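Local structure of uncharacterized conserved protein YndB, AHSA1/START domain (Micromonospora chersina, 6V04) at residues V130-R135 against K141-D146; V37-G42 against A134-T139; L105-S110 against A124-F129. The protein is of unknown function but belongs to the START/Bet v1-like (SRPBCC) superfamily and is probably involved in dynemicin biosynthesis, with a cyclase/aromatase-like role suspected. All coordinates share one frame; numbering follows the deposited sequence.

All three contacts involve helix 116-139, the long helix of the N-terminal Bet v1-like half of the chain. Interaction 3 sets residues 124-129 on strand 103-110, interaction 2 joins the helix's last turns to helix 34-40, and interaction 1 folds the chain that leaves the helix back along it. Interactions 1 and 2 have centres about 4 Å apart and meet where Ser143 N lies 2.8 Å from Gln39 O, a probable hydrogen bond. Interaction 3 is centred about 13 Å from interaction 1 and 14 Å from interaction 2. A bound magnesium ion lies about 8 Å from the side chain of Arg132, in interaction 1.

Interaction 1. Residues V130-R135 against K141-D146; sequences VGRLAR and KPSRYD. With NA (sodium ion), chain B.
Arg132, in helix 116-139, faces Ser143 in the irregular chain that doubles back along the helix, their CA atoms 5.4 Å apart at the nearest approach of the two backbones. Two hydrogen bonds run in opposite senses between this pair. Ser143 OG gives one to Arg132 O at 2.8 Å, reaching the oxygen from above the carbonyl plane; a chi1 of 59°, which sets OG between the backbone N and the carbonyl carbon of Ser143, aims the hydroxyl at the helix. In return Arg132 NH1 donates to Ser143 O over 2.8 Å, nearly straight at 163° and within the guanidinium plane. The Arg132 chain is extended from CG to NE and lies alongside that same carbonyl, with CD 3.3 Å from Ser143 O. Beyond it, Tyr145 CB sits over one face of the guanidinium, toward its rim, while Arg132 NE meets the edge of the tyrosine ring, 3.8 Å from Tyr145 CD2; the two planes stand 76° apart. A salt bridge from Arg132 NE to Asp128, one turn earlier, further fixes the rotation of the group. In this START/Bet v1-like fold the long helix packs against the antiparallel sheet: Val130 packs on strands 14-20 and 103-110 and Leu133 on Leu105 of the latter, leaving Arg132 and Arg135 to receive residues 141-146 on another side. Arg135 lays its CB against Ser143 CB at 3.9 Å. A water donates to Lys141 O and, weakly, to Arg135 O. Arg144 turns from the helix to bond Ala38 O through NH1. At the far end a sodium ion is coordinated by Asp146 OD1 at 2.4 Å and by two waters. One of these waters also donates to Asp146 OD2.

Interaction 2. Residues V37-G42 against A134-T139; sequences VAQWFG and ARYLET
Gln39 and Trp40 of helix 34-40 meet the ring of Tyr136, in the last turns of helix 116-139. Gln39 lays its CB over one face of the phenol, 3.9 Å from the ring centroid and 28° off the normal, a CH-pi contact. The nearest ring atom is Tyr136 CE1, 3.5 Å from Gln39 CB, and Gln39 CG follows over the same side, 3.8 Å from Tyr136 CE1, before the chain bends at chi2 and carries the amide away. Trp40 approaches the same face obliquely, displaced toward Tyr136 CD2, with Trp40 CD1 3.8 Å from that atom. The planes of the indole five-membered ring and the phenol are only 20° apart, yet the centroids are separated by 5.7 Å, so the near-parallel rings are slid past one another and scarcely overlap. Closer to the backbones, Trp40 CB and Tyr136 CB pack at 4.0 Å. Tyr136 reaches across because its CG is anti to the backbone N (chi1 167°), directing the ring from its own helix toward helix 34-40. This is helix-to-helix packing within the START/Bet v1-like domain: the short helices 24-32 and 34-40 lie against the C-terminal part of the long helix, and the contact closes a stretch of chain that includes most of the domain's sheet. Both aromatic groups are held at their polar atoms by the short helices. Tyr136 OH is hydrogen-bonded to Arg36 NH1, and Trp40 NE1 to Ala30 O. On the side of the following loop, Ser143 packs on Trp40 and Tyr136. Farther out, Phe41, the next residue, meets Phe129 and Trp94 edge-to-face.

Interaction 3. Residues L105-S110 against A124-F129; sequences LTVDDS and AGWLDF
Trp126 brings helix 116-139 onto Val107 and Asp109 of strand 103-110. Its indole crosses both side chains at about a right angle. Val107 CG1 sits over the centre of the six-membered ring, 3.7 Å from the centroid and 12° off the normal, a CH-pi contact made by the methyl that lies anti to the Val107 backbone N (chi1 177°). At the ring's edge Trp126 NE1 donates to Asp109 OD2 at 2.8 Å; the bond is nearly straight at 172°, lies in the indole plane and uses the anti lone pair of the carboxylate. Asp109 OD1 is held in turn by a salt bridge to Arg114, so this buried carboxylate has a partner on each oxygen. An alanine in place of Trp126 would probably deprive Asp109 OD2 of its indole donor and leave Val107 CG1 without the ring face it packs on. Farther along the helix, Phe129 turns to another partner, Tyr145. Strand 103-110 runs between strands 14-20 and 90-98 in the START/Bet v1-like sheet, and Trp126 also touches Val16 of the former and meets Trp94 of the latter with ring planes near perpendicular.

Interaction 1. Residues V130-R135 against K141-D146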
loop_
_atom_site.group_PDB
_atom_site.type_symbol
_atom_site.label_atom_id
_atom_site.label_comp_id
_atom_site.label_asym_id
_atom_site.label_seq_id
_atom_site.Cartn_x
_atom_site.Cartn_y
_atom_site.Cartn_z
ATOM N N VAL A 130 13.728 -2.862 -5.619
ATOM C CA VAL A 130 15.073 -3.387 -5.847
ATOM C C VAL A 130 15.899 -2.400 -6.665
ATOM O O VAL A 130 17.125 -2.339 -6.524
ATOM C CB VAL A 130 15.053 -4.796 -6.483
ATOM C CG1 VAL A 130 14.285 -5.751 -5.582
ATOM C CG2 VAL A 130 14.478 -4.806 -7.901
ATOM N N GLY A 131 15.252 -1.551 -7.471
ATOM C CA GLY A 131 15.988 -0.502 -8.149
ATOM C C GLY A 131 16.539 0.528 -7.186
ATOM O O GLY A 131 17.625 1.074 -7.409
ATOM N N ARG A 132 15.815 0.792 -6.094
ATOM C CA ARG A 132 16.310 1.727 -5.087
ATOM C C ARG A 132 17.439 1.100 -4.278
ATOM O O ARG A 132 18.421 1.774 -3.952
ATOM C CB ARG A 132 15.158 2.183 -4.178
ATOM C CG ARG A 132 14.121 3.019 -4.920
ATOM C CD ARG A 132 12.928 3.463 -4.085
ATOM N NE ARG A 132 11.895 3.948 -4.990
ATOM C CZ ARG A 132 11.855 5.172 -5.511
ATOM N NH1 ARG A 132 12.766 6.084 -5.182
ATOM N NH2 ARG A 132 10.888 5.475 -6.357
ATOM N N LEU A 133 17.343 -0.200 -3.976
ATOM C CA LEU A 133 18.458 -0.876 -3.326
ATOM C C LEU A 133 19.726 -0.732 -4.153
ATOM O O LEU A 133 20.794 -0.409 -3.623
ATOM C CB LEU A 133 18.134 -2.358 -3.102
ATOM C CG LEU A 133 19.291 -3.182 -2.536
ATOM C CD1 LEU A 133 19.720 -2.682 -1.164
ATOM C CD2 LEU A 133 18.860 -4.639 -2.454
ATOM N N ALA A 134 19.628 -0.979 -5.462
ATOM C CA ALA A 134 20.811 -0.922 -6.317
ATOM C C ALA A 134 21.401 0.481 -6.353
ATOM O O ALA A 134 22.625 0.643 -6.338
ATOM C CB ALA A 134 20.460 -1.397 -7.727
ATOM N N ARG A 135 20.545 1.502 -6.405
ATOM C CA ARG A 135 21.020 2.887 -6.403
ATOM C C ARG A 135 21.778 3.205 -5.120
ATOM O O ARG A 135 22.845 3.829 -5.149
ATOM C CB ARG A 135 19.834 3.833 -6.560
ATOM C CG ARG A 135 19.296 3.971 -7.967
ATOM C CD ARG A 135 18.128 4.951 -7.981
ATOM N NE ARG A 135 18.506 6.279 -7.490
ATOM C CZ ARG A 135 18.637 7.370 -8.245
ATOM N NH1 ARG A 135 18.413 7.330 -9.553
ATOM N NH2 ARG A 135 18.988 8.517 -7.682
ATOM N N LYS A 141 24.050 7.211 -1.401
ATOM C CA LYS A 141 23.088 8.270 -1.130
ATOM C C LYS A 141 21.711 7.665 -0.931
ATOM O O LYS A 141 21.426 6.574 -1.427
ATOM C CB LYS A 141 23.049 9.260 -2.292
ATOM C CG LYS A 141 24.376 9.921 -2.624
ATOM C CD LYS A 141 24.755 10.939 -1.574
ATOM C CE LYS A 141 26.057 11.657 -1.920
ATOM N NZ LYS A 141 25.942 12.491 -3.154
ATOM N N PRO A 142 20.821 8.337 -0.208
ATOM C CA PRO A 142 19.465 7.804 -0.086
ATOM C C PRO A 142 18.763 7.767 -1.432
ATOM O O PRO A 142 18.908 8.661 -2.268
ATOM C CB PRO A 142 18.778 8.758 0.893
ATOM C CG PRO A 142 19.608 9.971 0.915
ATOM C CD PRO A 142 21.015 9.536 0.619
ATOM N N SER A 143 18.002 6.701 -1.636
ATOM C CA SER A 143 17.237 6.501 -2.854
ATOM C C SER A 143 15.756 6.308 -2.573
ATOM O O SER A 143 15.011 5.936 -3.481
ATOM C CB SER A 143 17.792 5.288 -3.599
ATOM O OG SER A 143 17.679 4.178 -2.735
ATOM N N ARG A 144 15.310 6.560 -1.340
ATOM C CA ARG A 144 13.900 6.475 -0.970
ATOM C C ARG A 144 13.039 7.389 -1.829
ATOM O O ARG A 144 13.444 8.510 -2.161
ATOM C CB ARG A 144 13.697 6.926 0.481
ATOM C CG ARG A 144 14.335 6.087 1.558
ATOM C CD ARG A 144 13.412 4.979 2.042
ATOM N NE ARG A 144 12.134 5.458 2.583
ATOM C CZ ARG A 144 11.933 5.832 3.844
ATOM N NH1 ARG A 144 12.923 5.799 4.727
ATOM N NH2 ARG A 144 10.727 6.239 4.220
ATOM N N TYR A 145 11.798 6.983 -2.078
ATOM C CA TYR A 145 10.828 7.990 -2.505
ATOM C C TYR A 145 10.286 8.715 -1.284
ATOM O O TYR A 145 10.325 8.192 -0.165
ATOM C CB TYR A 145 9.683 7.384 -3.310
ATOM C CG TYR A 145 8.798 6.370 -2.614
ATOM C CD1 TYR A 145 7.733 6.754 -1.805
ATOM C CD2 TYR A 145 8.976 5.020 -2.842
ATOM C CE1 TYR A 145 6.906 5.804 -1.197
ATOM C CE2 TYR A 145 8.162 4.073 -2.257
ATOM C CZ TYR A 145 7.127 4.456 -1.441
ATOM O OH TYR A 145 6.327 3.458 -0.889
ATOM N N ASP A 146 9.823 9.959 -1.490
ATOM C CA ASP A 146 9.313 10.708 -0.348
ATOM C C ASP A 146 7.847 10.415 -0.080
ATOM O O ASP A 146 7.470 10.165 1.072
ATOM C CB ASP A 146 9.549 12.219 -0.512
ATOM C CG ASP A 146 9.079 12.802 -1.835
ATOM O OD1 ASP A 146 8.529 12.102 -2.700
ATOM O OD2 ASP A 146 9.279 14.034 -2.000
HETATM NA NA NA B . 8.404 12.810 -4.960
HETATM O O HOH W 1 19.517 7.890 -5.274
HETATM O O HOH W 2 21.463 6.391 -4.236
HETATM O O HOH W 3 8.056 15.111 -4.020
HETATM O O HOH W 4 6.085 12.310 -4.744
#

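Interaction 2. Residues V37-G42 against A134-T139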
loop_
_atom_site.group_PDB
_atom_site.type_symbol
_atom_site.label_atom_id
_atom_site.label_comp_id
_atom_site.label_asym_id
_atom_site.label_seq_id
_atom_site.Cartn_x
_atom_site.Cartn_y
_atom_site.Cartn_z
ATOM N N VAL A 37 18.351 0.191 5.796
ATOM C CA VAL A 37 17.058 -0.074 5.170
ATOM C C VAL A 37 16.283 1.221 4.961
ATOM O O VAL A 37 15.565 1.376 3.962
ATOM C CB VAL A 37 16.257 -1.090 6.017
ATOM C CG1 VAL A 37 14.832 -1.273 5.490
ATOM C CG2 VAL A 37 16.975 -2.432 6.046
ATOM N N ALA A 38 16.417 2.167 5.892
ATOM C CA ALA A 38 15.730 3.448 5.777
ATOM C C ALA A 38 16.292 4.325 4.669
ATOM O O ALA A 38 15.679 5.345 4.340
ATOM C CB ALA A 38 15.797 4.173 7.118
ATOM N N GLN A 39 17.438 3.970 4.090
ATOM C CA GLN A 39 17.995 4.778 3.012
ATOM C C GLN A 39 17.422 4.428 1.650
ATOM O O GLN A 39 17.577 5.217 0.714
ATOM C CB GLN A 39 19.519 4.639 2.969
ATOM C CG GLN A 39 20.208 4.948 4.289
ATOM C CD GLN A 39 19.875 6.316 4.807
ATOM O OE1 GLN A 39 19.445 6.476 5.952
ATOM N NE2 GLN A 39 20.074 7.320 3.968
ATOM N N TRP A 40 16.777 3.253 1.496
ATOM C CA TRP A 40 16.229 2.858 0.203
ATOM C C TRP A 40 14.828 2.272 0.265
ATOM O O TRP A 40 14.108 2.365 -0.736
ATOM C CB TRP A 40 17.172 1.839 -0.483
ATOM C CG TRP A 40 17.286 0.540 0.262
ATOM C CD1 TRP A 40 18.127 0.269 1.303
ATOM C CD2 TRP A 40 16.518 -0.649 0.043
ATOM N NE1 TRP A 40 17.932 -1.019 1.742
ATOM C CE2 TRP A 40 16.944 -1.600 0.991
ATOM C CE3 TRP A 40 15.512 -1.003 -0.858
ATOM C CZ2 TRP A 40 16.401 -2.893 1.049
ATOM C CZ3 TRP A 40 14.974 -2.296 -0.792
ATOM C CH2 TRP A 40 15.407 -3.201 0.168
ATOM N N PHE A 41 14.407 1.677 1.384
ATOM C CA PHE A 41 13.148 0.943 1.465
ATOM C C PHE A 41 12.126 1.680 2.322
ATOM O O PHE A 41 11.110 2.150 1.804
ATOM C CB PHE A 41 13.420 -0.464 2.013
ATOM C CG PHE A 41 12.201 -1.358 2.059
ATOM C CD1 PHE A 41 11.499 -1.647 0.910
ATOM C CD2 PHE A 41 11.803 -1.948 3.253
ATOM C CE1 PHE A 41 10.386 -2.494 0.951
ATOM C CE2 PHE A 41 10.699 -2.793 3.299
ATOM C CZ PHE A 41 9.988 -3.046 2.153
ATOM N N GLY A 42 12.352 1.762 3.623
ATOM C CA GLY A 42 11.383 2.348 4.530
ATOM C C GLY A 42 11.920 2.262 5.936
ATOM O O GLY A 42 13.018 1.754 6.176
ATOM N N ALA A 134 19.628 -0.979 -5.462
ATOM C CA ALA A 134 20.811 -0.922 -6.317
ATOM C C ALA A 134 21.401 0.481 -6.353
ATOM O O ALA A 134 22.625 0.643 -6.338
ATOM C CB ALA A 134 20.460 -1.397 -7.727
ATOM N N ARG A 135 20.545 1.502 -6.405
ATOM C CA ARG A 135 21.020 2.887 -6.403
ATOM C C ARG A 135 21.778 3.205 -5.120
ATOM O O ARG A 135 22.845 3.829 -5.149
ATOM C CB ARG A 135 19.834 3.833 -6.560
ATOM C CG ARG A 135 19.296 3.971 -7.967
ATOM C CD ARG A 135 18.128 4.951 -7.981
ATOM N NE ARG A 135 18.506 6.279 -7.490
ATOM C CZ ARG A 135 18.637 7.370 -8.245
ATOM N NH1 ARG A 135 18.413 7.330 -9.553
ATOM N NH2 ARG A 135 18.988 8.517 -7.682
ATOM N N TYR A 136 21.219 2.802 -3.979
ATOM C CA TYR A 136 21.845 3.061 -2.688
ATOM C C TYR A 136 23.191 2.356 -2.563
ATOM O O TYR A 136 24.159 2.939 -2.056
ATOM C CB TYR A 136 20.890 2.638 -1.570
ATOM C CG TYR A 136 21.551 2.562 -0.217
ATOM C CD1 TYR A 136 22.007 3.702 0.421
ATOM C CD2 TYR A 136 21.704 1.341 0.429
ATOM C CE1 TYR A 136 22.631 3.630 1.661
ATOM C CE2 TYR A 136 22.321 1.254 1.661
ATOM C CZ TYR A 136 22.770 2.396 2.279
ATOM O OH TYR A 136 23.387 2.294 3.511
ATOM N N LEU A 137 23.278 1.099 -3.021
ATOM C CA LEU A 137 24.555 0.392 -2.990
ATOM C C LEU A 137 25.583 1.046 -3.904
ATOM O O LEU A 137 26.779 1.057 -3.587
ATOM C CB LEU A 137 24.348 -1.072 -3.388
ATOM C CG LEU A 137 23.589 -1.916 -2.365
ATOM C CD1 LEU A 137 23.204 -3.250 -2.961
ATOM C CD2 LEU A 137 24.452 -2.114 -1.126
ATOM N N GLU A 138 25.138 1.603 -5.031
ATOM C CA GLU A 138 26.063 2.210 -5.983
ATOM C C GLU A 138 26.637 3.519 -5.453
ATOM O O GLU A 138 27.852 3.747 -5.523
ATOM C CB GLU A 138 25.344 2.441 -7.312
ATOM C CG GLU A 138 26.206 3.041 -8.407
ATOM C CD GLU A 138 25.403 3.400 -9.642
ATOM O OE1 GLU A 138 24.180 3.149 -9.652
ATOM O OE2 GLU A 138 25.995 3.940 -10.602
ATOM N N THR A 139 25.780 4.398 -4.931
ATOM C CA THR A 139 26.180 5.766 -4.626
ATOM C C THR A 139 26.348 6.052 -3.142
ATOM O O THR A 139 27.027 7.027 -2.796
ATOM C CB THR A 139 25.148 6.759 -5.178
ATOM O OG1 THR A 139 23.956 6.697 -4.389
ATOM C CG2 THR A 139 24.812 6.430 -6.627
#

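Interaction 3. Residues L105-S110 against A124-F129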
loop_
_atom_site.group_PDB
_atom_site.type_symbol
_atom_site.label_atom_id
_atom_site.label_comp_id
_atom_site.label_asym_id
_atom_site.label_seq_id
_atom_site.Cartn_x
_atom_site.Cartn_y
_atom_site.Cartn_z
ATOM N N LEU A 105 19.765 -10.608 -5.459
ATOM C CA LEU A 105 18.661 -10.643 -4.513
ATOM C C LEU A 105 17.418 -11.100 -5.264
ATOM O O LEU A 105 17.045 -10.498 -6.275
ATOM C CB LEU A 105 18.427 -9.273 -3.876
ATOM C CG LEU A 105 17.097 -9.075 -3.145
ATOM C CD1 LEU A 105 17.068 -9.887 -1.887
ATOM C CD2 LEU A 105 16.876 -7.597 -2.827
ATOM N N THR A 106 16.783 -12.157 -4.770
ATOM C CA THR A 106 15.541 -12.667 -5.328
ATOM C C THR A 106 14.416 -12.401 -4.339
ATOM O O THR A 106 14.506 -12.805 -3.175
ATOM C CB THR A 106 15.647 -14.170 -5.614
ATOM O OG1 THR A 106 16.738 -14.414 -6.505
ATOM C CG2 THR A 106 14.362 -14.709 -6.235
ATOM N N VAL A 107 13.363 -11.732 -4.804
ATOM C CA VAL A 107 12.188 -11.438 -3.994
ATOM C C VAL A 107 11.045 -12.320 -4.458
ATOM O O VAL A 107 10.703 -12.327 -5.647
ATOM C CB VAL A 107 11.773 -9.964 -4.092
ATOM C CG1 VAL A 107 10.493 -9.737 -3.281
ATOM C CG2 VAL A 107 12.898 -9.055 -3.614
ATOM N N ASP A 108 10.460 -13.059 -3.519
ATOM C CA ASP A 108 9.232 -13.815 -3.715
ATOM C C ASP A 108 8.108 -13.152 -2.934
ATOM O O ASP A 108 8.291 -12.797 -1.770
ATOM C CB ASP A 108 9.381 -15.247 -3.206
ATOM C CG ASP A 108 10.371 -16.060 -3.999
ATOM O OD1 ASP A 108 10.180 -16.202 -5.221
ATOM O OD2 ASP A 108 11.330 -16.574 -3.382
ATOM N N ASP A 109 6.937 -13.008 -3.558
ATOM C CA ASP A 109 5.773 -12.420 -2.891
ATOM C C ASP A 109 4.548 -13.176 -3.378
ATOM O O ASP A 109 4.175 -13.049 -4.547
ATOM C CB ASP A 109 5.664 -10.917 -3.195
ATOM C CG ASP A 109 4.502 -10.237 -2.488
ATOM O OD1 ASP A 109 3.513 -10.911 -2.137
ATOM O OD2 ASP A 109 4.569 -8.984 -2.304
ATOM N N SER A 110 3.951 -13.999 -2.513
ATOM C CA SER A 110 2.772 -14.758 -2.884
ATOM C C SER A 110 1.646 -14.533 -1.885
ATOM O O SER A 110 1.868 -14.169 -0.724
ATOM C CB SER A 110 3.092 -16.258 -3.005
ATOM O OG SER A 110 3.678 -16.747 -1.818
ATOM N N ALA A 124 5.650 -4.286 -10.473
ATOM C CA ALA A 124 6.244 -2.969 -10.666
ATOM C C ALA A 124 6.732 -2.395 -9.344
ATOM O O ALA A 124 7.802 -1.772 -9.287
ATOM C CB ALA A 124 5.231 -2.027 -11.316
ATOM N N GLY A 125 5.961 -2.607 -8.272
ATOM C CA GLY A 125 6.362 -2.117 -6.962
ATOM C C GLY A 125 7.658 -2.727 -6.478
ATOM O O GLY A 125 8.538 -2.029 -5.969
ATOM N N TRP A 126 7.800 -4.045 -6.638
ATOM C CA TRP A 126 9.039 -4.693 -6.221
ATOM C C TRP A 126 10.207 -4.334 -7.131
ATOM O O TRP A 126 11.347 -4.251 -6.659
ATOM C CB TRP A 126 8.847 -6.213 -6.171
ATOM C CG TRP A 126 8.196 -6.680 -4.897
ATOM C CD1 TRP A 126 6.994 -7.305 -4.764
ATOM C CD2 TRP A 126 8.726 -6.550 -3.578
ATOM N NE1 TRP A 126 6.739 -7.568 -3.446
ATOM C CE2 TRP A 126 7.788 -7.115 -2.693
ATOM C CE3 TRP A 126 9.897 -6.008 -3.061
ATOM C CZ2 TRP A 126 7.995 -7.151 -1.323
ATOM C CZ3 TRP A 126 10.099 -6.052 -1.699
ATOM C CH2 TRP A 126 9.150 -6.621 -0.849
ATOM N N LEU A 127 9.957 -4.099 -8.424
ATOM C CA LEU A 127 11.040 -3.652 -9.294
ATOM C C LEU A 127 11.532 -2.273 -8.876
ATOM O O LEU A 127 12.730 -1.979 -8.961
ATOM C CB LEU A 127 10.581 -3.635 -10.753
ATOM C CG LEU A 127 10.498 -5.004 -11.435
ATOM C CD1 LEU A 127 9.897 -4.848 -12.823
ATOM C CD2 LEU A 127 11.872 -5.644 -11.519
ATOM N N ASP A 128 10.611 -1.410 -8.434
ATOM C CA ASP A 128 10.983 -0.103 -7.905
ATOM C C ASP A 128 11.849 -0.251 -6.659
ATOM O O ASP A 128 12.904 0.381 -6.538
ATOM C CB ASP A 128 9.694 0.683 -7.633
ATOM C CG ASP A 128 9.924 1.977 -6.891
ATOM O OD1 ASP A 128 10.136 1.927 -5.668
ATOM O OD2 ASP A 128 9.862 3.041 -7.539
ATOM N N PHE A 129 11.445 -1.124 -5.738
ATOM C CA PHE A 129 12.207 -1.273 -4.505
ATOM C C PHE A 129 13.601 -1.836 -4.769
ATOM O O PHE A 129 14.583 -1.344 -4.204
ATOM C CB PHE A 129 11.439 -2.158 -3.522
ATOM C CG PHE A 129 10.370 -1.429 -2.741
ATOM C CD1 PHE A 129 10.612 -0.175 -2.176
ATOM C CD2 PHE A 129 9.128 -2.003 -2.567
ATOM C CE1 PHE A 129 9.637 0.471 -1.451
ATOM C CE2 PHE A 129 8.144 -1.354 -1.839
ATOM C CZ PHE A 129 8.404 -0.114 -1.283
#